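Local coordinates for D-2-hydroxyacid dehydrogensase protein (Ketogulonicigenium vulgare, PDB 4LSW), which probably catalyses the NAD(P)-dependent interconversion of D-2-hydroxyacids and 2-oxoacids, at residues A[53-63]-A[79-89]; A[142-152]-A[194-205]. All blocks are in the same frame, centred on the assembly; numbering follows the deposited sequence.

Interaction 1. Residues A[53-63]-A[79-89]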
loop_
_atom_site.group_PDB
_atom_site.type_symbol
_atom_site.label_atom_id
_atom_site.label_comp_id
_atom_site.label_asym_id
_atom_site.label_seq_id
_atom_site.Cartn_x
_atom_site.Cartn_y
_atom_site.Cartn_z
ATOM N N GLY A 53 3.940 0.804 -10.270
ATOM C CA GLY A 53 4.141 -0.469 -9.602
ATOM C C GLY A 53 3.370 -1.589 -10.272
ATOM O O GLY A 53 3.907 -2.669 -10.511
ATOM N N GLU A 54 2.114 -1.309 -10.601
ATOM C CA GLU A 54 1.239 -2.269 -11.264
ATOM C C GLU A 54 1.791 -2.743 -12.612
ATOM O O GLU A 54 1.973 -3.940 -12.848
ATOM C CB GLU A 54 -0.131 -1.629 -11.498
ATOM C CG GLU A 54 -0.717 -0.924 -10.284
ATOM C CD GLU A 54 -1.799 0.071 -10.665
ATOM O OE1 GLU A 54 -1.617 1.279 -10.401
ATOM O OE2 GLU A 54 -2.832 -0.352 -11.227
ATOM N N LEU A 55 2.046 -1.780 -13.490
ATOM C CA LEU A 55 2.390 -2.040 -14.887
ATOM C C LEU A 55 3.781 -2.633 -15.075
ATOM O O LEU A 55 3.996 -3.458 -15.965
ATOM C CB LEU A 55 2.289 -0.745 -15.692
ATOM C CG LEU A 55 0.968 0.001 -15.557
ATOM C CD1 LEU A 55 1.062 1.378 -16.183
ATOM C CD2 LEU A 55 -0.120 -0.795 -16.220
ATOM N N GLY A 56 4.728 -2.182 -14.261
ATOM C CA GLY A 56 6.081 -2.711 -14.313
ATOM C C GLY A 56 6.753 -2.471 -15.649
ATOM O O GLY A 56 6.598 -1.407 -16.242
ATOM N N ALA A 57 7.495 -3.468 -16.119
ATOM C CA ALA A 57 8.190 -3.401 -17.397
ATOM C C ALA A 57 8.666 -4.801 -17.735
ATOM O O ALA A 57 9.510 -5.354 -17.035
ATOM C CB ALA A 57 9.373 -2.450 -17.318
ATOM N N SER A 58 8.118 -5.383 -18.797
ATOM C CA SER A 58 8.433 -6.768 -19.138
ATOM C C SER A 58 9.768 -6.905 -19.851
ATOM O O SER A 58 10.315 -5.926 -20.372
ATOM C CB SER A 58 7.341 -7.362 -20.028
ATOM O OG SER A 58 7.344 -6.726 -21.298
ATOM N N ARG A 59 10.283 -8.132 -19.879
ATOM C CA ARG A 59 11.485 -8.437 -20.643
ATOM C C ARG A 59 11.341 -8.038 -22.110
ATOM O O ARG A 59 12.248 -7.459 -22.687
ATOM C CB ARG A 59 11.828 -9.927 -20.529
ATOM C CG ARG A 59 13.003 -10.338 -21.401
ATOM C CD ARG A 59 13.410 -11.790 -21.175
ATOM N NE ARG A 59 13.976 -12.012 -19.846
ATOM C CZ ARG A 59 15.259 -11.850 -19.548
ATOM N NH1 ARG A 59 16.109 -11.449 -20.484
ATOM N NH2 ARG A 59 15.692 -12.080 -18.315
ATOM N N ALA A 60 10.192 -8.335 -22.709
ATOM C CA ALA A 60 9.999 -8.030 -24.123
ATOM C C ALA A 60 10.035 -6.521 -24.357
ATOM O O ALA A 60 10.585 -6.053 -25.350
ATOM C CB ALA A 60 8.707 -8.635 -24.637
ATOM N N LEU A 61 9.453 -5.760 -23.435
ATOM C CA LEU A 61 9.484 -4.309 -23.551
ATOM C C LEU A 61 10.913 -3.782 -23.425
ATOM O O LEU A 61 11.350 -2.924 -24.197
ATOM C CB LEU A 61 8.596 -3.674 -22.489
ATOM C CG LEU A 61 8.675 -2.156 -22.511
ATOM C CD1 LEU A 61 8.158 -1.632 -23.849
ATOM C CD2 LEU A 61 7.914 -1.547 -21.345
ATOM N N ILE A 62 11.636 -4.301 -22.443
ATOM C CA ILE A 62 13.036 -3.949 -22.248
ATOM C C ILE A 62 13.862 -4.280 -23.496
ATOM O O ILE A 62 14.705 -3.485 -23.915
ATOM C CB ILE A 62 13.589 -4.650 -20.988
ATOM C CG1 ILE A 62 12.968 -4.018 -19.739
ATOM C CG2 ILE A 62 15.101 -4.572 -20.943
ATOM C CD1 ILE A 62 13.080 -4.862 -18.482
ATOM N N GLU A 63 13.594 -5.431 -24.104
ATOM C CA GLU A 63 14.292 -5.836 -25.326
ATOM C C GLU A 63 13.999 -4.892 -26.490
ATOM O O GLU A 63 14.839 -4.698 -27.376
ATOM C CB GLU A 63 13.913 -7.267 -25.725
ATOM C CG GLU A 63 14.414 -8.345 -24.770
ATOM C CD GLU A 63 13.799 -9.711 -25.042
ATOM O OE1 GLU A 63 12.556 -9.801 -25.162
ATOM O OE2 GLU A 63 14.567 -10.692 -25.126
ATOM N N ASP A 79 7.408 -4.942 -8.249
ATOM C CA ASP A 79 7.326 -6.373 -8.523
ATOM C C ASP A 79 7.275 -6.713 -10.011
ATOM O O ASP A 79 7.886 -7.682 -10.465
ATOM C CB ASP A 79 6.057 -6.904 -7.869
ATOM C CG ASP A 79 4.834 -6.113 -8.284
ATOM O OD1 ASP A 79 4.964 -4.877 -8.457
ATOM O OD2 ASP A 79 3.756 -6.718 -8.464
ATOM N N ALA A 80 6.534 -5.911 -10.768
ATOM C CA ALA A 80 6.257 -6.224 -12.162
ATOM C C ALA A 80 7.341 -5.727 -13.118
ATOM O O ALA A 80 7.238 -5.920 -14.339
ATOM C CB ALA A 80 4.897 -5.680 -12.565
ATOM N N VAL A 81 8.367 -5.077 -12.578
ATOM C CA VAL A 81 9.542 -4.781 -13.382
ATOM C C VAL A 81 10.385 -6.055 -13.410
ATOM O O VAL A 81 10.615 -6.674 -12.364
ATOM C CB VAL A 81 10.359 -3.617 -12.797
ATOM C CG1 VAL A 81 11.664 -3.415 -13.590
ATOM C CG2 VAL A 81 9.513 -2.337 -12.752
ATOM N N ASP A 82 10.826 -6.464 -14.599
ATOM C CA ASP A 82 11.639 -7.672 -14.728
ATOM C C ASP A 82 13.069 -7.356 -14.314
ATOM O O ASP A 82 13.860 -6.858 -15.108
ATOM C CB ASP A 82 11.588 -8.215 -16.163
ATOM C CG ASP A 82 12.205 -9.592 -16.287
ATOM O OD1 ASP A 82 13.237 -9.843 -15.633
ATOM O OD2 ASP A 82 11.654 -10.428 -17.040
ATOM N N LEU A 83 13.392 -7.647 -13.058
ATOM C CA LEU A 83 14.686 -7.271 -12.507
ATOM C C LEU A 83 15.846 -8.033 -13.136
ATOM O O LEU A 83 16.927 -7.476 -13.308
ATOM C CB LEU A 83 14.706 -7.449 -10.988
ATOM C CG LEU A 83 13.681 -6.674 -10.159
ATOM C CD1 LEU A 83 14.033 -6.770 -8.677
ATOM C CD2 LEU A 83 13.591 -5.222 -10.613
ATOM N N ALA A 84 15.625 -9.301 -13.472
ATOM C CA ALA A 84 16.662 -10.104 -14.113
ATOM C C ALA A 84 17.056 -9.503 -15.463
ATOM O O ALA A 84 18.238 -9.442 -15.812
ATOM C CB ALA A 84 16.206 -11.551 -14.272
ATOM N N ALA A 85 16.057 -9.060 -16.221
ATOM C CA ALA A 85 16.304 -8.414 -17.500
ATOM C C ALA A 85 17.088 -7.124 -17.287
ATOM O O ALA A 85 17.991 -6.803 -18.051
ATOM C CB ALA A 85 14.983 -8.134 -18.215
ATOM N N CYS A 86 16.740 -6.389 -16.238
ATOM C CA CYS A 86 17.443 -5.155 -15.931
ATOM C C CYS A 86 18.906 -5.413 -15.594
ATOM O O CYS A 86 19.792 -4.768 -16.143
ATOM C CB CYS A 86 16.760 -4.409 -14.784
ATOM S SG CYS A 86 15.177 -3.663 -15.244
ATOM N N ARG A 87 19.150 -6.361 -14.697
ATOM C CA ARG A 87 20.510 -6.626 -14.252
ATOM C C ARG A 87 21.395 -7.209 -15.348
ATOM O O ARG A 87 22.601 -6.965 -15.365
ATOM C CB ARG A 87 20.505 -7.515 -13.012
ATOM C CG ARG A 87 19.959 -6.803 -11.786
ATOM C CD ARG A 87 20.242 -7.584 -10.521
ATOM N NE ARG A 87 19.714 -6.920 -9.332
ATOM C CZ ARG A 87 18.555 -7.223 -8.755
ATOM N NH1 ARG A 87 17.794 -8.187 -9.256
ATOM N NH2 ARG A 87 18.161 -6.565 -7.670
ATOM N N GLU A 88 20.798 -7.970 -16.264
ATOM C CA GLU A 88 21.526 -8.469 -17.429
ATOM C C GLU A 88 22.059 -7.316 -18.264
ATOM O O GLU A 88 23.120 -7.424 -18.879
ATOM C CB GLU A 88 20.615 -9.315 -18.324
ATOM C CG GLU A 88 20.263 -10.695 -17.810
ATOM C CD GLU A 88 19.137 -11.332 -18.609
ATOM O OE1 GLU A 88 18.713 -10.739 -19.626
ATOM O OE2 GLU A 88 18.670 -12.420 -18.213
ATOM N N ARG A 89 21.312 -6.213 -18.285
ATOM C CA ARG A 89 21.554 -5.130 -19.237
ATOM C C ARG A 89 22.161 -3.862 -18.652
ATOM O O ARG A 89 22.446 -2.914 -19.381
ATOM C CB ARG A 89 20.246 -4.787 -19.952
ATOM C CG ARG A 89 19.731 -5.935 -20.775
ATOM C CD ARG A 89 18.408 -5.624 -21.424
ATOM N NE ARG A 89 18.208 -6.477 -22.587
ATOM C CZ ARG A 89 17.934 -7.775 -22.519
ATOM N NH1 ARG A 89 17.812 -8.378 -21.339
ATOM N NH2 ARG A 89 17.779 -8.474 -23.634
HETATM O O HOH W 1 9.165 -10.183 -18.125
HETATM O O HOH W 2 15.950 -10.940 -23.063
#
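Arg-59 carries the charged part of this contact, reaching over helix 83-89 to hold Glu-88 end-on. Its NH1 donates to Glu-88 OE1 at 2.8 Å, on the syn side of the carboxylate, while NH2 meets OE2 from above the carboxylate plane; the two flat groups are turned 44° apart. CG lies opposite the backbone N (chi1 175°) and the chain has a bend at chi3, which lays one guanidinium face on Ala-85, whose CB sits beneath its centre. Shortened to alanine here, the side chain would give up both bonds, which would probably leave the Glu-88 carboxylate without its mate across the contact and the methyl of Ala-85 without its guanidinium cover. Asp-82 OD2 adds a long, purely electrostatic pairing with Arg-59 NE at 4.0 Å, well out of the guanidinium plane. Arg-89 NH1 stands 3.6 Å from Arg-59 NH1, two like charges that share Glu-88 OE1 between them. One water links Arg-59 NH1, Glu-63 OE2 and Arg-89 NH2; another joins Arg-59 N to Asp-82 OD2.

Both segments enter their helices through an N-cap, Ser-58 OG accepting from Leu-61 N and Asp-82 OD1 from Ala-85 N, and the helices, 29° from parallel, follow strands 48-52 and 70-74, inner neighbours in the six-stranded sheet of what is, as in related D-2-hydroxyacid dehydrogenases, probably the substrate-binding domain. Ahead of the caps the backbones form a single bridge: Ala-57 N donates to Ala-80 O and Asp-82 N to Ala-57 O, both at 3.0 Å. Gly-56 has positive phi, and a CB there would clash with Ala-80 O.

Apolar contacts centre on Ile-62. Its CD1 touches Ala-85 CB at 3.8 Å and lies near Cys-86 SG, while its CG2 branch meets Arg-89 CD at 3.5 Å. On the sheet side, Ala-57 and Val-81 both touch Ile-71 of strand 70-74.

Interaction 2. Residues A[142-152]-A[194-205]; sequences RVFGRRAGVLG and LARDVDFLFVTL
With CG beside the backbone N (chi1 -57°) and a bend at chi3, Arg-147 turns the edge of its guanidinium to Asp-199, whose CG also lies beside its backbone N (chi1 -55°). The grip is side-on: NE donates to OD2 in an almost straight bond of 3.0 Å and NH2 to OD1 at 2.8 Å, both oxygens being met from above the carboxylate plane. Arg-147 N also donates to OD2, on its anti lone pair, so three bonds from one residue fix the carboxylate. Arg-146 adds a looser salt bridge, NH2 to Asp-199 OD1 at 3.5 Å, while its NH1 bonds Arg-142 O and places the guanidinium near Phe-200 CZ.

Beyond this polar end, strands 147-151 and 200-203 run parallel, 17° apart. Gly-149 N donates to Phe-200 O, Phe-202 N to Gly-149 O and Leu-151 N to Phe-202 O. A CB at Gly-149 would press on Leu-194, Val-198 and Leu-201. Leu-151 packs against Leu-194 CD2 and Leu-205 CD1, whereas Phe-200 and Phe-202 reach Met-112 of helix 101-116. At the strand ends Thr-204 OG1 donates to Gly-152 O at 2.7 Å. These are neighbouring central strands of a seven-stranded parallel Rossmann-type sheet, and Gly-152 opens a GxGxxG pattern consistent with the dinucleotide-binding turn.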
loop_
_atom_site.group_PDB
_atom_site.type_symbol
_atom_site.label_atom_id
_atom_site.label_comp_id
_atom_site.label_asym_id
_atom_site.label_seq_id
_atom_site.Cartn_x
_atom_site.Cartn_y
_atom_site.Cartn_z
ATOM N N ARG A 142 -14.714 1.150 23.273
ATOM C CA ARG A 142 -13.531 1.947 23.554
ATOM C C ARG A 142 -12.285 1.522 22.774
ATOM O O ARG A 142 -12.048 0.328 22.525
ATOM C CB ARG A 142 -13.229 1.900 25.049
ATOM C CG ARG A 142 -11.925 2.611 25.442
ATOM C CD ARG A 142 -11.694 2.578 26.944
ATOM N NE ARG A 142 -12.755 3.260 27.687
ATOM C CZ ARG A 142 -12.777 3.346 29.014
ATOM N NH1 ARG A 142 -11.792 2.799 29.729
ATOM N NH2 ARG A 142 -13.775 3.969 29.627
ATOM N N VAL A 143 -11.486 2.509 22.393
ATOM C CA VAL A 143 -10.169 2.252 21.826
ATOM C C VAL A 143 -9.034 2.474 22.839
ATOM O O VAL A 143 -8.226 1.570 23.076
ATOM C CB VAL A 143 -9.922 3.089 20.543
ATOM C CG1 VAL A 143 -8.452 2.992 20.113
ATOM C CG2 VAL A 143 -10.838 2.618 19.429
ATOM N N PHE A 144 -8.971 3.661 23.439
ATOM C CA PHE A 144 -7.797 4.031 24.228
ATOM C C PHE A 144 -7.519 3.067 25.374
ATOM O O PHE A 144 -8.439 2.521 25.988
ATOM C CB PHE A 144 -7.895 5.478 24.765
ATOM C CG PHE A 144 -8.724 5.610 26.029
ATOM C CD1 PHE A 144 -10.101 5.758 25.959
ATOM C CD2 PHE A 144 -8.117 5.579 27.285
ATOM C CE1 PHE A 144 -10.867 5.865 27.116
ATOM C CE2 PHE A 144 -8.879 5.689 28.447
ATOM C CZ PHE A 144 -10.256 5.829 28.358
ATOM N N GLY A 145 -6.234 2.865 25.649
ATOM C CA GLY A 145 -5.807 2.047 26.771
ATOM C C GLY A 145 -5.901 0.545 26.546
ATOM O O GLY A 145 -5.474 -0.231 27.403
ATOM N N ARG A 146 -6.438 0.131 25.404
ATOM C CA ARG A 146 -6.630 -1.286 25.124
ATOM C C ARG A 146 -5.401 -1.853 24.405
ATOM O O ARG A 146 -4.377 -1.176 24.296
ATOM C CB ARG A 146 -7.937 -1.506 24.359
ATOM C CG ARG A 146 -9.174 -1.055 25.184
ATOM C CD ARG A 146 -10.481 -1.348 24.476
ATOM N NE ARG A 146 -10.724 -2.781 24.319
ATOM C CZ ARG A 146 -11.590 -3.300 23.456
ATOM N NH1 ARG A 146 -12.303 -2.512 22.664
ATOM N NH2 ARG A 146 -11.747 -4.615 23.382
ATOM N N ARG A 147 -5.481 -3.101 23.952
ATOM C CA ARG A 147 -4.302 -3.796 23.452
ATOM C C ARG A 147 -4.275 -3.828 21.927
ATOM O O ARG A 147 -5.262 -4.197 21.296
ATOM C CB ARG A 147 -4.284 -5.225 24.007
ATOM C CG ARG A 147 -4.307 -5.292 25.546
ATOM C CD ARG A 147 -4.655 -6.700 26.007
ATOM N NE ARG A 147 -5.932 -7.137 25.452
ATOM C CZ ARG A 147 -6.410 -8.376 25.545
ATOM N NH1 ARG A 147 -5.722 -9.317 26.173
ATOM N NH2 ARG A 147 -7.588 -8.670 25.003
ATOM N N ALA A 148 -3.144 -3.437 21.348
ATOM C CA ALA A 148 -2.993 -3.412 19.899
ATOM C C ALA A 148 -1.729 -4.130 19.479
ATOM O O ALA A 148 -0.691 -3.983 20.119
ATOM C CB ALA A 148 -2.990 -1.960 19.388
ATOM N N GLY A 149 -1.837 -4.894 18.397
ATOM C CA GLY A 149 -0.694 -5.586 17.837
ATOM C C GLY A 149 -0.425 -5.062 16.446
ATOM O O GLY A 149 -1.355 -4.770 15.696
ATOM N N VAL A 150 0.851 -4.949 16.105
ATOM C CA VAL A 150 1.255 -4.511 14.779
ATOM C C VAL A 150 2.064 -5.622 14.114
ATOM O O VAL A 150 3.147 -5.994 14.593
ATOM C CB VAL A 150 2.052 -3.200 14.848
ATOM C CG1 VAL A 150 2.438 -2.709 13.459
ATOM C CG2 VAL A 150 1.233 -2.128 15.580
ATOM N N LEU A 151 1.521 -6.159 13.020
ATOM C CA LEU A 151 2.142 -7.261 12.287
ATOM C C LEU A 151 2.971 -6.681 11.148
ATOM O O LEU A 151 2.436 -6.228 10.128
ATOM C CB LEU A 151 1.074 -8.220 11.765
ATOM C CG LEU A 151 1.582 -9.415 10.966
ATOM C CD1 LEU A 151 2.597 -10.205 11.784
ATOM C CD2 LEU A 151 0.417 -10.291 10.590
ATOM N N GLY A 152 4.283 -6.659 11.357
ATOM C CA GLY A 152 5.200 -5.976 10.458
ATOM C C GLY A 152 5.512 -4.598 11.004
ATOM O O GLY A 152 4.670 -3.701 10.931
ATOM N N LEU A 194 0.787 -13.071 18.718
ATOM C CA LEU A 194 0.528 -11.635 18.678
ATOM C C LEU A 194 -0.973 -11.381 18.761
ATOM O O LEU A 194 -1.452 -10.592 19.585
ATOM C CB LEU A 194 1.090 -11.035 17.384
ATOM C CG LEU A 194 0.889 -9.527 17.191
ATOM C CD1 LEU A 194 1.681 -8.775 18.231
ATOM C CD2 LEU A 194 1.317 -9.133 15.794
ATOM N N ALA A 195 -1.719 -12.079 17.915
ATOM C CA ALA A 195 -3.156 -11.871 17.827
ATOM C C ALA A 195 -3.896 -12.266 19.099
ATOM O O ALA A 195 -4.878 -11.621 19.494
ATOM C CB ALA A 195 -3.696 -12.655 16.645
ATOM N N ARG A 196 -3.440 -13.352 19.721
ATOM C CA ARG A 196 -4.089 -13.881 20.912
ATOM C C ARG A 196 -4.267 -12.837 22.014
ATOM O O ARG A 196 -5.302 -12.810 22.686
ATOM C CB ARG A 196 -3.303 -15.084 21.449
ATOM C CG ARG A 196 -3.954 -15.745 22.661
ATOM C CD ARG A 196 -3.076 -16.844 23.249
ATOM N NE ARG A 196 -1.702 -16.385 23.444
ATOM C CZ ARG A 196 -1.163 -16.083 24.622
ATOM N NH1 ARG A 196 -1.879 -16.198 25.735
ATOM N NH2 ARG A 196 0.102 -15.675 24.692
ATOM N N ASP A 197 -3.264 -11.984 22.178
ATOM C CA ASP A 197 -3.213 -11.056 23.304
ATOM C C ASP A 197 -3.618 -9.624 22.967
ATOM O O ASP A 197 -3.353 -8.720 23.756
ATOM C CB ASP A 197 -1.806 -11.037 23.911
ATOM C CG ASP A 197 -1.410 -12.367 24.505
ATOM O OD1 ASP A 197 -2.314 -13.114 24.916
ATOM O OD2 ASP A 197 -0.195 -12.662 24.549
ATOM N N VAL A 198 -4.238 -9.398 21.812
ATOM C CA VAL A 198 -4.635 -8.026 21.451
ATOM C C VAL A 198 -6.097 -7.889 21.057
ATOM O O VAL A 198 -6.748 -8.871 20.697
ATOM C CB VAL A 198 -3.744 -7.410 20.340
ATOM C CG1 VAL A 198 -2.295 -7.455 20.739
ATOM C CG2 VAL A 198 -3.964 -8.128 19.003
ATOM N N ASP A 199 -6.594 -6.652 21.111
ATOM C CA ASP A 199 -7.957 -6.328 20.753
ATOM C C ASP A 199 -8.059 -5.802 19.319
ATOM O O ASP A 199 -9.119 -5.870 18.706
ATOM C CB ASP A 199 -8.503 -5.285 21.734
ATOM C CG ASP A 199 -8.386 -5.741 23.177
ATOM O OD1 ASP A 199 -9.026 -6.758 23.498
ATOM O OD2 ASP A 199 -7.649 -5.118 23.980
ATOM N N PHE A 200 -6.951 -5.281 18.800
ATOM C CA PHE A 200 -6.883 -4.694 17.469
ATOM C C PHE A 200 -5.581 -5.168 16.859
ATOM O O PHE A 200 -4.541 -5.069 17.504
ATOM C CB PHE A 200 -6.840 -3.160 17.553
ATOM C CG PHE A 200 -7.982 -2.548 18.311
ATOM C CD1 PHE A 200 -9.172 -2.242 17.666
ATOM C CD2 PHE A 200 -7.862 -2.260 19.667
ATOM C CE1 PHE A 200 -10.232 -1.655 18.360
ATOM C CE2 PHE A 200 -8.925 -1.685 20.369
ATOM C CZ PHE A 200 -10.101 -1.376 19.715
ATOM N N LEU A 201 -5.631 -5.708 15.646
ATOM C CA LEU A 201 -4.416 -6.173 14.963
ATOM C C LEU A 201 -4.262 -5.456 13.632
ATOM O O LEU A 201 -5.148 -5.539 12.768
ATOM C CB LEU A 201 -4.480 -7.683 14.704
ATOM C CG LEU A 201 -3.289 -8.304 13.972
ATOM C CD1 LEU A 201 -2.021 -8.182 14.801
ATOM C CD2 LEU A 201 -3.569 -9.768 13.634
ATOM N N PHE A 202 -3.160 -4.740 13.475
ATOM C CA PHE A 202 -2.880 -4.031 12.232
ATOM C C PHE A 202 -1.966 -4.872 11.368
ATOM O O PHE A 202 -0.922 -5.332 11.835
ATOM C CB PHE A 202 -2.188 -2.694 12.532
ATOM C CG PHE A 202 -3.087 -1.680 13.175
ATOM C CD1 PHE A 202 -3.317 -1.701 14.550
ATOM C CD2 PHE A 202 -3.717 -0.717 12.405
ATOM C CE1 PHE A 202 -4.151 -0.769 15.149
ATOM C CE2 PHE A 202 -4.551 0.219 13.005
ATOM C CZ PHE A 202 -4.765 0.191 14.371
ATOM N N VAL A 203 -2.340 -5.058 10.108
ATOM C CA VAL A 203 -1.494 -5.787 9.173
ATOM C C VAL A 203 -0.754 -4.782 8.305
ATOM O O VAL A 203 -1.353 -4.098 7.459
ATOM C CB VAL A 203 -2.308 -6.742 8.308
ATOM C CG1 VAL A 203 -1.380 -7.548 7.408
ATOM C CG2 VAL A 203 -3.119 -7.662 9.193
ATOM N N THR A 204 0.545 -4.671 8.568
ATOM C CA THR A 204 1.409 -3.682 7.941
ATOM C C THR A 204 2.671 -4.389 7.466
ATOM O O THR A 204 3.787 -3.975 7.760
ATOM C CB THR A 204 1.742 -2.532 8.925
ATOM O OG1 THR A 204 2.135 -3.076 10.190
ATOM C CG2 THR A 204 0.516 -1.671 9.151
ATOM N N LEU A 205 2.461 -5.479 6.737
ATOM C CA LEU A 205 3.539 -6.270 6.150
ATOM C C LEU A 205 3.863 -5.743 4.760
ATOM O O LEU A 205 3.018 -5.785 3.866
ATOM C CB LEU A 205 3.110 -7.729 6.030
ATOM C CG LEU A 205 2.958 -8.531 7.315
ATOM C CD1 LEU A 205 2.189 -9.826 7.050
ATOM C CD2 LEU A 205 4.329 -8.828 7.917
HETATM O O HOH W 3 -9.101 -4.770 26.423
#

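Overall arrangement
The two contacts share no secondary-structure element and lie on opposite sides of the chain's centre, their own centres about 37 Å apart and their nearest atoms about 12 Å apart. Interaction 1 is partly buried: it joins two helices and the turns leading into them, packed against inner strand 70-74 of the six-stranded sheet, and combines a solvent-facing charge network with a small apolar seam. Interaction 2 is mostly buried, joining adjacent strands in the middle of the seven-stranded sheet; backbone bonding and apolar side chains dominate, and its ion pairs gather near the N-terminal ends of the strands. Along the chain, 53-63 with 79-89 is completed before 142-152 with 194-205 begins.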